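SAHS4 (Ramazzottius varieornatus, PDB 5Z4G) probably acts as a secreted, heat-soluble shield that protects tardigrades during desiccation, and binds zinc ions on a fatty-acid-binding-protein-like beta barrel. Local coordinates at residues K64-A69 / K86-F91; E96-H101 / D105-C110; T119-P124 / T130-T135; E142-F145 / V150-K153. All blocks are in the same frame, centred on the assembly; numbering follows the deposited sequence. Where two conformers were deposited one is given.

Contact 1 (K64-A69 / K86-F91); sequences KYWKEA and KMETSF. With ZN (zinc ion), chain C.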
loop_
_atom_site.group_PDB
_atom_site.type_symbol
_atom_site.label_atom_id
_atom_site.label_comp_id
_atom_site.label_asym_id
_atom_site.label_seq_id
_atom_site.Cartn_x
_atom_site.Cartn_y
_atom_site.Cartn_z
ATOM N N LYS A 64 0.131 2.309 -8.350
ATOM C CA LYS A 64 -0.888 2.223 -9.395
ATOM C C LYS A 64 -1.793 1.027 -9.155
ATOM O O LYS A 64 -1.305 -0.081 -8.970
ATOM C CB LYS A 64 -0.244 2.153 -10.793
ATOM C CG LYS A 64 -1.250 2.271 -11.941
ATOM C CD LYS A 64 -0.585 2.613 -13.257
ATOM C CE LYS A 64 -0.221 1.379 -14.055
ATOM N NZ LYS A 64 -0.248 1.672 -15.516
ATOM N N TYR A 65 -3.104 1.269 -9.163
ATOM C CA TYR A 65 -4.123 0.211 -9.092
ATOM C C TYR A 65 -4.976 0.305 -10.336
ATOM O O TYR A 65 -5.399 1.404 -10.705
ATOM C CB TYR A 65 -5.031 0.408 -7.864
ATOM C CG TYR A 65 -4.398 0.052 -6.547
ATOM C CD1 TYR A 65 -4.321 -1.279 -6.134
ATOM C CD2 TYR A 65 -3.921 1.045 -5.687
ATOM C CE1 TYR A 65 -3.760 -1.623 -4.910
ATOM C CE2 TYR A 65 -3.355 0.711 -4.459
ATOM C CZ TYR A 65 -3.270 -0.621 -4.085
ATOM O OH TYR A 65 -2.691 -0.950 -2.889
ATOM N N TRP A 66 -5.241 -0.829 -10.987
ATOM C CA TRP A 66 -6.107 -0.832 -12.167
ATOM C C TRP A 66 -6.852 -2.144 -12.333
ATOM O O TRP A 66 -6.477 -3.170 -11.744
ATOM C CB TRP A 66 -5.343 -0.424 -13.441
ATOM C CG TRP A 66 -4.406 -1.437 -14.047
ATOM C CD1 TRP A 66 -4.647 -2.225 -15.148
ATOM C CD2 TRP A 66 -3.049 -1.699 -13.661
ATOM N NE1 TRP A 66 -3.539 -2.991 -15.437
ATOM C CE2 TRP A 66 -2.540 -2.683 -14.554
ATOM C CE3 TRP A 66 -2.222 -1.227 -12.630
ATOM C CZ2 TRP A 66 -1.238 -3.197 -14.446
ATOM C CZ3 TRP A 66 -0.918 -1.739 -12.524
ATOM C CH2 TRP A 66 -0.443 -2.709 -13.432
ATOM N N LYS A 67 -7.926 -2.084 -13.111
ATOM C CA LYS A 67 -8.750 -3.236 -13.420
ATOM C C LYS A 67 -9.058 -3.178 -14.904
ATOM O O LYS A 67 -9.573 -2.172 -15.394
ATOM C CB LYS A 67 -10.043 -3.178 -12.597
ATOM C CG LYS A 67 -11.061 -4.270 -12.902
ATOM C CD LYS A 67 -10.985 -5.415 -11.917
ATOM C CE LYS A 67 -12.104 -6.411 -12.158
ATOM N NZ LYS A 67 -12.519 -7.109 -10.909
ATOM N N GLU A 68 -8.728 -4.239 -15.628
ATOM C CA GLU A 68 -9.195 -4.326 -17.016
ATOM C C GLU A 68 -10.570 -4.986 -17.095
ATOM O O GLU A 68 -10.851 -5.944 -16.367
ATOM C CB GLU A 68 -8.184 -4.963 -17.976
ATOM C CG GLU A 68 -7.652 -6.329 -17.592
ATOM C CD GLU A 68 -6.219 -6.298 -17.101
ATOM O OE1 GLU A 68 -5.523 -5.281 -17.322
ATOM O OE2 GLU A 68 -5.789 -7.303 -16.491
ATOM N N ALA A 69 -11.404 -4.451 -17.989
ATOM C CA ALA A 69 -12.838 -4.770 -18.090
ATOM C C ALA A 69 -13.193 -6.262 -18.096
ATOM O O ALA A 69 -14.127 -6.685 -17.397
ATOM C CB ALA A 69 -13.442 -4.066 -19.302
ATOM N N LYS A 86 10.871 -2.514 -6.796
ATOM C CA LYS A 86 9.557 -2.482 -7.445
ATOM C C LYS A 86 8.705 -3.683 -7.042
ATOM O O LYS A 86 9.230 -4.708 -6.599
ATOM C CB LYS A 86 9.704 -2.382 -8.974
ATOM C CG LYS A 86 10.350 -3.586 -9.655
ATOM C CD LYS A 86 10.468 -3.429 -11.171
ATOM C CE LYS A 86 9.124 -3.404 -11.900
ATOM N NZ LYS A 86 8.279 -4.617 -11.724
ATOM N N MET A 87 7.394 -3.534 -7.199
ATOM C CA MET A 87 6.453 -4.625 -7.001
ATOM C C MET A 87 5.392 -4.535 -8.087
ATOM O O MET A 87 4.951 -3.442 -8.434
ATOM C CB MET A 87 5.823 -4.544 -5.604
ATOM C CG MET A 87 4.868 -5.681 -5.251
ATOM S SD MET A 87 3.165 -5.387 -5.773
ATOM C CE MET A 87 2.604 -4.301 -4.460
ATOM N N GLU A 88 4.991 -5.688 -8.614
ATOM C CA GLU A 88 3.932 -5.767 -9.620
ATOM C C GLU A 88 3.246 -7.106 -9.468
ATOM O O GLU A 88 3.879 -8.151 -9.593
ATOM C CB GLU A 88 4.493 -5.563 -11.039
ATOM C CG GLU A 88 3.513 -5.862 -12.168
ATOM C CD GLU A 88 3.575 -4.870 -13.312
ATOM O OE1 GLU A 88 4.662 -4.313 -13.587
ATOM O OE2 GLU A 88 2.520 -4.655 -13.949
ATOM N N THR A 89 1.956 -7.065 -9.167
ATOM C CA THR A 89 1.192 -8.282 -8.942
ATOM C C THR A 89 -0.286 -8.094 -9.284
ATOM O O THR A 89 -0.717 -7.010 -9.691
ATOM C CB THR A 89 1.428 -8.857 -7.509
ATOM O OG1 THR A 89 1.067 -10.243 -7.477
ATOM C CG2 THR A 89 0.660 -8.099 -6.424
ATOM N N SER A 90 -1.039 -9.180 -9.146
ATOM C CA SER A 90 -2.477 -9.169 -9.338
ATOM C C SER A 90 -3.120 -9.814 -8.123
ATOM O O SER A 90 -2.486 -10.605 -7.424
ATOM C CB SER A 90 -2.854 -9.918 -10.615
ATOM O OG SER A 90 -2.293 -11.215 -10.616
ATOM N N PHE A 91 -4.368 -9.447 -7.859
ATOM C CA PHE A 91 -5.095 -10.014 -6.726
ATOM C C PHE A 91 -6.587 -10.063 -7.004
ATOM O O PHE A 91 -7.110 -9.309 -7.829
ATOM C CB PHE A 91 -4.786 -9.244 -5.418
ATOM C CG PHE A 91 -5.223 -7.792 -5.422
ATOM C CD1 PHE A 91 -6.502 -7.418 -4.983
ATOM C CD2 PHE A 91 -4.349 -6.788 -5.852
ATOM C CE1 PHE A 91 -6.895 -6.076 -4.980
ATOM C CE2 PHE A 91 -4.747 -5.454 -5.866
ATOM C CZ PHE A 91 -6.015 -5.094 -5.418
HETATM ZN ZN ZN C . -4.544 -9.026 -15.672
HETATM O O HOH W 1 -3.175 -10.620 -15.530
HETATM O O HOH W 2 -3.213 -8.324 -17.437
#
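Tyr65 meets Phe91 inside the barrel as one apolar ring carbon against another: the tyrosine's edge, at CE1, comes within 4.1 Å of Phe91 CE2, the two side chains crossing at about a right angle. One residue on, Trp66 lies on the other face of the strand. Its CB points away from segment 86-91, but chi1 of 75° turns the indole back, and the far end of the ring reaches out so that CH2 sits 3.6 Å from Glu88 OE2. That oxygen lies at the indole edge, in its plane, with the carboxylate turned 85° to the ring. One indole face carries Lys64 CE, 3.4 Å above the plane toward the rim. The indole also stacks with His75, and Glu88 OE1 is hydrogen-bonded to Gln77. Past the strand, Glu68 bends at chi2 and binds zinc through OE2 at 2.3 Å; two waters, Glu71, His73 and His75 complete the site. Strand 74-79 runs between the two segments, which therefore meet by side chains alone, an arrangement of next-but-one strands in an antiparallel beta meander, here beside a surface zinc site.

Contact 2 (E96-H101 / D105-C110); sequences EGTLSH and DLKYVC. With ZN (zinc ion), chain D.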
loop_
_atom_site.group_PDB
_atom_site.type_symbol
_atom_site.label_atom_id
_atom_site.label_comp_id
_atom_site.label_asym_id
_atom_site.label_seq_id
_atom_site.Cartn_x
_atom_site.Cartn_y
_atom_site.Cartn_z
ATOM N N GLU A 96 -6.241 -14.989 -0.727
ATOM C CA GLU A 96 -4.882 -14.764 -0.227
ATOM C C GLU A 96 -3.836 -14.800 -1.346
ATOM O O GLU A 96 -3.924 -15.612 -2.267
ATOM C CB GLU A 96 -4.537 -15.776 0.877
ATOM C CG GLU A 96 -3.312 -15.422 1.709
ATOM C CD GLU A 96 -3.088 -16.377 2.868
ATOM O OE1 GLU A 96 -2.796 -17.564 2.621
ATOM O OE2 GLU A 96 -3.201 -15.936 4.029
ATOM N N GLY A 97 -2.872 -13.886 -1.260
ATOM C CA GLY A 97 -1.669 -13.906 -2.085
ATOM C C GLY A 97 -0.442 -13.882 -1.192
ATOM O O GLY A 97 -0.538 -13.572 0.003
ATOM N N THR A 98 0.708 -14.201 -1.777
ATOM C CA THR A 98 1.991 -14.159 -1.070
ATOM C C THR A 98 3.013 -13.413 -1.918
ATOM O O THR A 98 3.112 -13.631 -3.123
ATOM C CB THR A 98 2.503 -15.578 -0.705
ATOM O OG1 THR A 98 1.564 -16.219 0.166
ATOM C CG2 THR A 98 3.879 -15.532 0.005
ATOM N N LEU A 99 3.743 -12.504 -1.279
ATOM C CA LEU A 99 4.872 -11.827 -1.903
ATOM C C LEU A 99 6.117 -12.045 -1.064
ATOM O O LEU A 99 6.023 -12.328 0.132
ATOM C CB LEU A 99 4.604 -10.329 -2.064
ATOM C CG LEU A 99 3.524 -9.956 -3.086
ATOM C CD1 LEU A 99 3.032 -8.542 -2.839
ATOM C CD2 LEU A 99 4.015 -10.100 -4.526
ATOM N N SER A 100 7.277 -11.912 -1.692
ATOM C CA SER A 100 8.544 -12.082 -0.997
ATOM C C SER A 100 9.464 -10.929 -1.340
ATOM O O SER A 100 9.502 -10.483 -2.489
ATOM C CB SER A 100 9.195 -13.407 -1.390
ATOM O OG SER A 100 8.322 -14.487 -1.121
ATOM N N HIS A 101 10.183 -10.437 -0.333
ATOM C CA HIS A 101 11.203 -9.404 -0.521
ATOM C C HIS A 101 12.408 -9.736 0.342
ATOM O O HIS A 101 12.277 -9.865 1.566
ATOM C CB HIS A 101 10.650 -8.016 -0.168
ATOM C CG HIS A 101 11.639 -6.904 -0.347
ATOM N ND1 HIS A 101 12.231 -6.249 0.713
ATOM C CD2 HIS A 101 12.146 -6.340 -1.467
ATOM C CE1 HIS A 101 13.052 -5.323 0.251
ATOM N NE2 HIS A 101 13.020 -5.358 -1.069
ATOM N N ASP A 105 8.743 -13.655 3.461
ATOM C CA ASP A 105 7.403 -13.882 2.909
ATOM C C ASP A 105 6.347 -13.042 3.606
ATOM O O ASP A 105 6.345 -12.897 4.832
ATOM C CB ASP A 105 7.001 -15.360 2.992
ATOM C CG ASP A 105 7.697 -16.234 1.951
ATOM O OD1 ASP A 105 8.524 -15.734 1.153
ATOM O OD2 ASP A 105 7.404 -17.448 1.937
ATOM N N LEU A 106 5.441 -12.516 2.797
ATOM C CA LEU A 106 4.353 -11.676 3.239
ATOM C C LEU A 106 3.084 -12.292 2.653
ATOM O O LEU A 106 3.007 -12.515 1.445
ATOM C CB LEU A 106 4.590 -10.260 2.705
ATOM C CG LEU A 106 3.659 -9.082 2.963
ATOM C CD1 LEU A 106 4.463 -7.789 2.983
ATOM C CD2 LEU A 106 2.537 -9.019 1.935
ATOM N N LYS A 107 2.116 -12.587 3.514
ATOM C CA LYS A 107 0.801 -13.056 3.084
ATOM C C LYS A 107 -0.184 -11.901 3.184
ATOM O O LYS A 107 -0.155 -11.136 4.141
ATOM C CB LYS A 107 0.331 -14.223 3.951
ATOM C CG LYS A 107 1.181 -15.475 3.827
ATOM C CD LYS A 107 0.626 -16.599 4.689
ATOM C CE LYS A 107 1.599 -17.762 4.752
ATOM N NZ LYS A 107 1.058 -18.898 5.545
ATOM N N TYR A 108 -1.051 -11.755 2.192
ATOM C CA TYR A 108 -2.029 -10.667 2.238
ATOM C C TYR A 108 -3.385 -11.037 1.649
ATOM O O TYR A 108 -3.477 -11.932 0.810
ATOM C CB TYR A 108 -1.479 -9.411 1.530
ATOM C CG TYR A 108 -1.465 -9.535 0.026
ATOM C CD1 TYR A 108 -0.384 -10.124 -0.634
ATOM C CD2 TYR A 108 -2.561 -9.095 -0.741
ATOM C CE1 TYR A 108 -0.379 -10.261 -2.009
ATOM C CE2 TYR A 108 -2.570 -9.233 -2.118
ATOM C CZ TYR A 108 -1.476 -9.810 -2.745
ATOM O OH TYR A 108 -1.482 -9.939 -4.107
ATOM N N VAL A 109 -4.424 -10.334 2.097
ATOM C CA VAL A 109 -5.767 -10.435 1.519
ATOM C C VAL A 109 -6.331 -9.027 1.371
ATOM O O VAL A 109 -6.292 -8.239 2.322
ATOM C CB VAL A 109 -6.742 -11.266 2.395
ATOM C CG1 VAL A 109 -8.088 -11.404 1.693
ATOM C CG2 VAL A 109 -6.179 -12.644 2.703
ATOM N N CYS A 110 -6.850 -8.720 0.184
ATOM C CA CYS A 110 -7.499 -7.434 -0.082
ATOM C C CYS A 110 -9.004 -7.579 -0.032
ATOM O O CYS A 110 -9.554 -8.534 -0.565
ATOM C CB CYS A 110 -7.107 -6.902 -1.451
ATOM S SG CYS A 110 -5.372 -6.466 -1.554
HETATM ZN ZN ZN D . 14.283 -4.381 -2.408
#
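Ser100 OG donates a hydrogen bond of 2.6 Å to Asp105 OD1, meeting it from above the carboxylate plane, 46° out of it. Beside this link the backbones pair antiparallel: Leu99 and Leu106 exchange two hydrogen bonds, as do Gly97 and Tyr108, with Gly97 N to Tyr108 O at 2.9 Å and nearly straight. On the Ser100 and Asp105 face, Thr98 and Lys107 run side by side, OG1 of the threonine 3.8 Å from CG of the lysine, and the Glu96 carboxylate lies against the lysine's methylenes. On the other face the Tyr108 ring folds back over Gly97, because chi1 of 74° sets CG between backbone N and carbonyl carbon; Gly97 CA makes a CH-pi contact 4.3 Å from the ring centroid. Leu99 CD1 touches Tyr108 CE1 at 3.9 Å. A serine in place of Tyr108 would probably leave Gly97 without its aromatic cover and Leu99 without this neighbour. His101 NE2 binds a zinc ion together with His85. Thr89 and Phe91 of strand 86-91 pack on Tyr108, while strand 116-123 flanks the hairpin by backbone hydrogen bonds of Asn122 with Lys107 and of Lys120 with Val109.

Contact 3 (T119-P124 / T130-T135); sequences TKINIP and TIVTYT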
loop_
_atom_site.group_PDB
_atom_site.type_symbol
_atom_site.label_atom_id
_atom_site.label_comp_id
_atom_site.label_asym_id
_atom_site.label_seq_id
_atom_site.Cartn_x
_atom_site.Cartn_y
_atom_site.Cartn_z
ATOM N N THR A 119 -6.132 -3.816 2.949
ATOM C CA THR A 119 -5.163 -4.874 2.736
ATOM C C THR A 119 -4.713 -5.358 4.103
ATOM O O THR A 119 -4.170 -4.584 4.897
ATOM C CB THR A 119 -3.962 -4.399 1.885
ATOM O OG1 THR A 119 -4.456 -3.855 0.658
ATOM C CG2 THR A 119 -3.006 -5.562 1.588
ATOM N N LYS A 120 -4.958 -6.636 4.379
ATOM C CA LYS A 120 -4.535 -7.250 5.635
ATOM C C LYS A 120 -3.311 -8.088 5.336
ATOM O O LYS A 120 -3.331 -8.936 4.438
ATOM C CB LYS A 120 -5.671 -8.082 6.242
ATOM C CG LYS A 120 -6.862 -7.232 6.684
ATOM C CD LYS A 120 -7.928 -8.022 7.423
ATOM C CE LYS A 120 -9.170 -7.165 7.625
ATOM N NZ LYS A 120 -10.115 -7.776 8.599
ATOM N N ILE A 121 -2.239 -7.816 6.074
ATOM C CA ILE A 121 -0.926 -8.395 5.825
ATOM C C ILE A 121 -0.452 -9.183 7.050
ATOM O O ILE A 121 -0.595 -8.727 8.180
ATOM C CB ILE A 121 0.095 -7.280 5.496
ATOM C CG1 ILE A 121 -0.313 -6.554 4.209
ATOM C CG2 ILE A 121 1.512 -7.837 5.396
ATOM C CD1 ILE A 121 0.368 -5.221 3.997
ATOM N N ASN A 122 0.119 -10.359 6.807
ATOM C CA ASN A 122 0.797 -11.133 7.844
ATOM C C ASN A 122 2.200 -11.506 7.381
ATOM O O ASN A 122 2.389 -11.958 6.249
ATOM C CB ASN A 122 -0.016 -12.388 8.205
ATOM C CG ASN A 122 0.462 -13.062 9.491
ATOM O OD1 ASN A 122 1.009 -12.423 10.398
ATOM N ND2 ASN A 122 0.242 -14.367 9.577
ATOM N N ILE A 123 3.175 -11.279 8.263
ATOM C CA ILE A 123 4.554 -11.729 8.071
ATOM C C ILE A 123 4.807 -12.797 9.145
ATOM O O ILE A 123 5.153 -12.470 10.295
ATOM C CB ILE A 123 5.593 -10.579 8.138
ATOM C CG1 ILE A 123 5.256 -9.463 7.130
ATOM C CG2 ILE A 123 6.999 -11.126 7.902
ATOM C CD1 ILE A 123 6.034 -8.172 7.321
ATOM N N PRO A 124 4.596 -14.080 8.786
ATOM C CA PRO A 124 4.714 -15.171 9.762
ATOM C C PRO A 124 6.087 -15.243 10.430
ATOM O O PRO A 124 6.156 -15.485 11.639
ATOM C CB PRO A 124 4.438 -16.422 8.923
ATOM C CG PRO A 124 3.562 -15.935 7.828
ATOM C CD PRO A 124 4.110 -14.578 7.483
ATOM N N THR A 130 -0.127 -6.359 9.772
ATOM C CA THR A 130 -0.334 -4.962 9.403
ATOM C C THR A 130 -1.675 -4.890 8.693
ATOM O O THR A 130 -2.027 -5.797 7.926
ATOM C CB THR A 130 0.801 -4.435 8.482
ATOM O OG1 THR A 130 2.055 -4.586 9.150
ATOM C CG2 THR A 130 0.627 -2.948 8.118
ATOM N N ILE A 131 -2.442 -3.839 8.975
ATOM C CA ILE A 131 -3.617 -3.514 8.159
ATOM C C ILE A 131 -3.396 -2.163 7.505
ATOM O O ILE A 131 -2.982 -1.202 8.159
ATOM C CB ILE A 131 -4.953 -3.591 8.942
ATOM C CG1 ILE A 131 -5.180 -5.035 9.433
ATOM C CG2 ILE A 131 -6.123 -3.141 8.057
ATOM C CD1 ILE A 131 -6.382 -5.241 10.331
ATOM N N VAL A 132 -3.645 -2.119 6.201
ATOM C CA VAL A 132 -3.464 -0.910 5.392
ATOM C C VAL A 132 -4.828 -0.563 4.799
ATOM O O VAL A 132 -5.517 -1.444 4.283
ATOM C CB VAL A 132 -2.407 -1.122 4.272
ATOM C CG1 VAL A 132 -2.068 0.201 3.583
ATOM C CG2 VAL A 132 -1.130 -1.760 4.813
ATOM N N THR A 133 -5.234 0.703 4.886
ATOM C CA THR A 133 -6.465 1.143 4.232
ATOM C C THR A 133 -6.143 2.243 3.219
ATOM O O THR A 133 -5.245 3.077 3.456
ATOM C CB THR A 133 -7.528 1.669 5.215
ATOM O OG1 THR A 133 -7.047 2.853 5.843
ATOM C CG2 THR A 133 -7.874 0.642 6.293
ATOM N N TYR A 134 -6.884 2.253 2.112
ATOM C CA TYR A 134 -6.719 3.246 1.057
ATOM C C TYR A 134 -8.045 3.960 0.920
ATOM O O TYR A 134 -9.045 3.349 0.537
ATOM C CB TYR A 134 -6.311 2.568 -0.267
ATOM C CG TYR A 134 -4.978 1.870 -0.167
ATOM C CD1 TYR A 134 -4.877 0.563 0.349
ATOM C CD2 TYR A 134 -3.797 2.527 -0.546
ATOM C CE1 TYR A 134 -3.640 -0.068 0.465
ATOM C CE2 TYR A 134 -2.559 1.902 -0.436
ATOM C CZ TYR A 134 -2.485 0.615 0.072
ATOM O OH TYR A 134 -1.259 0.016 0.184
ATOM N N THR A 135 -8.044 5.249 1.261
ATOM C CA THR A 135 -9.231 6.093 1.229
ATOM C C THR A 135 -8.950 7.251 0.300
ATOM O O THR A 135 -8.043 8.045 0.554
ATOM C CB THR A 135 -9.576 6.625 2.634
ATOM O OG1 THR A 135 -9.602 5.527 3.543
ATOM C CG2 THR A 135 -10.943 7.317 2.641
#
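Ile121 lays its CD1 against Val132 CG2, 3.9 Å away, the two side chains meeting at a slant on the face that also carries Thr119 and Thr130. With CG1 anti to the carbonyl carbon (chi1 -63°) and the chain then nearly straight at chi2, the delta methyl is carried past Thr130, the residue directly paired with Ile121, to the next residue on that face. Ile121 CB meanwhile stands 4.2 Å from Thr130 CB. Farther along, Thr119 OG1 comes to the edge of the Tyr134 ring, near its plane and 3.9 Å from CE1. The polar partners lie elsewhere: Thr119 OG1 hydrogen-bonds a tetraethylene glycol molecule, probably from the crystallisation liquor, and Tyr134 OH hydrogen-bonds Gln143. This face lines the interior of the barrel, and strands 116-123 and 128-137 are consecutive members of its antiparallel meander, joined as a beta hairpin. Two hydrogen-bonded pairs hold them in register. Thr119 and Val132 bond each other in both directions, and Thr119 N reaches Val132 O at 2.8 Å with an angle of 174°. Ile121 and Thr130 likewise exchange two bonds, Ile121 N to Thr130 O being 2.7 Å. Between these pairs, on the opposite face, the extended Lys120 chain runs alongside Ile131, pointing the same way, with CG 3.9 Å from Ile131 CG1 in one of the two modelled conformers of Ile131. Strand 104-113 continues the sheet beyond Lys120 and Asn122, and strand 140-147 beyond Ile131 and Thr133.

Contact 4 (E142-F145 / V150-K153); sequences EQTF and VTGK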
loop_
_atom_site.group_PDB
_atom_site.type_symbol
_atom_site.label_atom_id
_atom_site.label_comp_id
_atom_site.label_asym_id
_atom_site.label_seq_id
_atom_site.Cartn_x
_atom_site.Cartn_y
_atom_site.Cartn_z
ATOM N N GLU A 142 -5.440 8.867 0.949
ATOM C CA GLU A 142 -4.839 8.651 2.263
ATOM C C GLU A 142 -4.610 7.155 2.455
ATOM O O GLU A 142 -5.542 6.361 2.327
ATOM C CB GLU A 142 -5.737 9.207 3.390
ATOM C CG GLU A 142 -5.071 9.270 4.773
ATOM C CD GLU A 142 -5.951 9.861 5.878
ATOM O OE1 GLU A 142 -5.678 9.588 7.068
ATOM O OE2 GLU A 142 -6.916 10.599 5.586
ATOM N N GLN A 143 -3.370 6.786 2.751
ATOM C CA GLN A 143 -2.986 5.406 3.049
ATOM C C GLN A 143 -2.692 5.321 4.546
ATOM O O GLN A 143 -1.749 5.932 5.034
ATOM C CB GLN A 143 -1.761 5.017 2.215
ATOM C CG GLN A 143 -1.212 3.615 2.466
ATOM C CD GLN A 143 0.172 3.405 1.862
ATOM O OE1 GLN A 143 1.009 4.310 1.867
ATOM N NE2 GLN A 143 0.429 2.202 1.366
ATOM N N THR A 144 -3.526 4.593 5.268
ATOM C CA THR A 144 -3.379 4.458 6.708
ATOM C C THR A 144 -2.840 3.057 6.957
ATOM O O THR A 144 -3.319 2.101 6.363
ATOM C CB THR A 144 -4.745 4.697 7.402
ATOM O OG1 THR A 144 -5.252 5.983 7.026
ATOM C CG2 THR A 144 -4.647 4.659 8.913
ATOM N N PHE A 145 -1.837 2.923 7.817
ATOM C CA PHE A 145 -1.263 1.609 8.107
ATOM C C PHE A 145 -1.037 1.434 9.597
ATOM O O PHE A 145 -0.482 2.322 10.252
ATOM C CB PHE A 145 0.027 1.349 7.306
ATOM C CG PHE A 145 0.940 2.535 7.198
ATOM C CD1 PHE A 145 0.795 3.451 6.147
ATOM C CD2 PHE A 145 1.972 2.728 8.119
ATOM C CE1 PHE A 145 1.646 4.539 6.035
ATOM C CE2 PHE A 145 2.818 3.819 8.008
ATOM C CZ PHE A 145 2.655 4.722 6.969
ATOM N N VAL A 150 0.473 0.694 16.400
ATOM C CA VAL A 150 0.776 2.076 15.983
ATOM C C VAL A 150 0.342 2.323 14.552
ATOM O O VAL A 150 0.549 1.478 13.679
ATOM C CB VAL A 150 2.254 2.462 16.235
ATOM C CG1 VAL A 150 2.577 3.859 15.717
ATOM C CG2 VAL A 150 2.537 2.436 17.732
ATOM N N THR A 151 -0.271 3.487 14.347
ATOM C CA THR A 151 -0.812 3.890 13.062
ATOM C C THR A 151 -0.002 5.026 12.453
ATOM O O THR A 151 0.274 6.033 13.109
ATOM C CB THR A 151 -2.288 4.311 13.213
ATOM O OG1 THR A 151 -3.036 3.202 13.706
ATOM C CG2 THR A 151 -2.881 4.734 11.887
ATOM N N GLY A 152 0.387 4.831 11.198
ATOM C CA GLY A 152 0.947 5.885 10.367
ATOM C C GLY A 152 -0.004 6.232 9.237
ATOM O O GLY A 152 -0.882 5.449 8.898
ATOM N N LYS A 153 0.151 7.419 8.662
ATOM C CA LYS A 153 -0.704 7.844 7.552
ATOM C C LYS A 153 0.145 8.524 6.505
ATOM O O LYS A 153 0.934 9.413 6.811
ATOM C CB LYS A 153 -1.822 8.787 8.025
ATOM C CG LYS A 153 -2.723 8.233 9.121
ATOM C CD LYS A 153 -3.628 9.298 9.714
ATOM C CE LYS A 153 -4.442 8.737 10.874
ATOM N NZ LYS A 153 -5.607 9.607 11.205
#
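Phe145 and Gly152 form an antiparallel hydrogen-bonded pair, Phe145 N giving to Gly152 O at 2.9 Å and Gly152 N to Phe145 O at 2.8 Å. At chi1 of 40° the phenylalanine ring swings back over its glycine partner and lies directly on the backbone there, with no side chain in its way. Gly152 CA makes a CH-pi contact with the ring, 4.1 Å from its centroid, and Gly152 O lies over the centre of that face. Phe41 packs edge-to-face on Phe145, and Trp38 and Val132 also touch it; an alanine at Phe145 would probably uncover the glycine backbone and open a gap toward helix 38-44. On the other face of the sheet Thr144 CG2 presses on Thr151 CG2 at 3.5 Å, tighter than usual for two methyls, while Thr151 OG1 is hydrogen-bonded to Thr146. Lys153 runs beside Thr144, its extended chain slanting past Glu142, whose OE1 is 3.4 Å from Lys153 CD. Lys153 NZ remains 4.1 Å from Glu142 OE1, opposite charges near each other but not in contact. Cross-strand aromatic cover of a glycine is a recurrent feature of antiparallel sheets, used here in the hairpin of strands 140-147 and 150-159 in a barrel like that of the fatty-acid-binding proteins.

Following the chain from the N terminus, contact 1 closes the first and longest loop, from strand 62-66 over strand 74-79 to strand 86-91. Contacts 2, 3 and 4 then each close a short hairpin, in series, with no nesting or crossing. Contacts 2 and 3 share the seam between strands 104-113 and 116-123, where Leu106 packs on Ile121; contacts 3 and 4 share that between 128-137 and 140-147, where Thr133 N meets Thr144 O. Strands 86-91 and 97-101 end the strand order, and Phe91 packing on Cys110 brings contacts 1 and 2 together there. Tyr65 against Tyr134 joins contacts 1 and 3 across the interior, whereas contacts 1 and 4 lie on opposite sides of the centre.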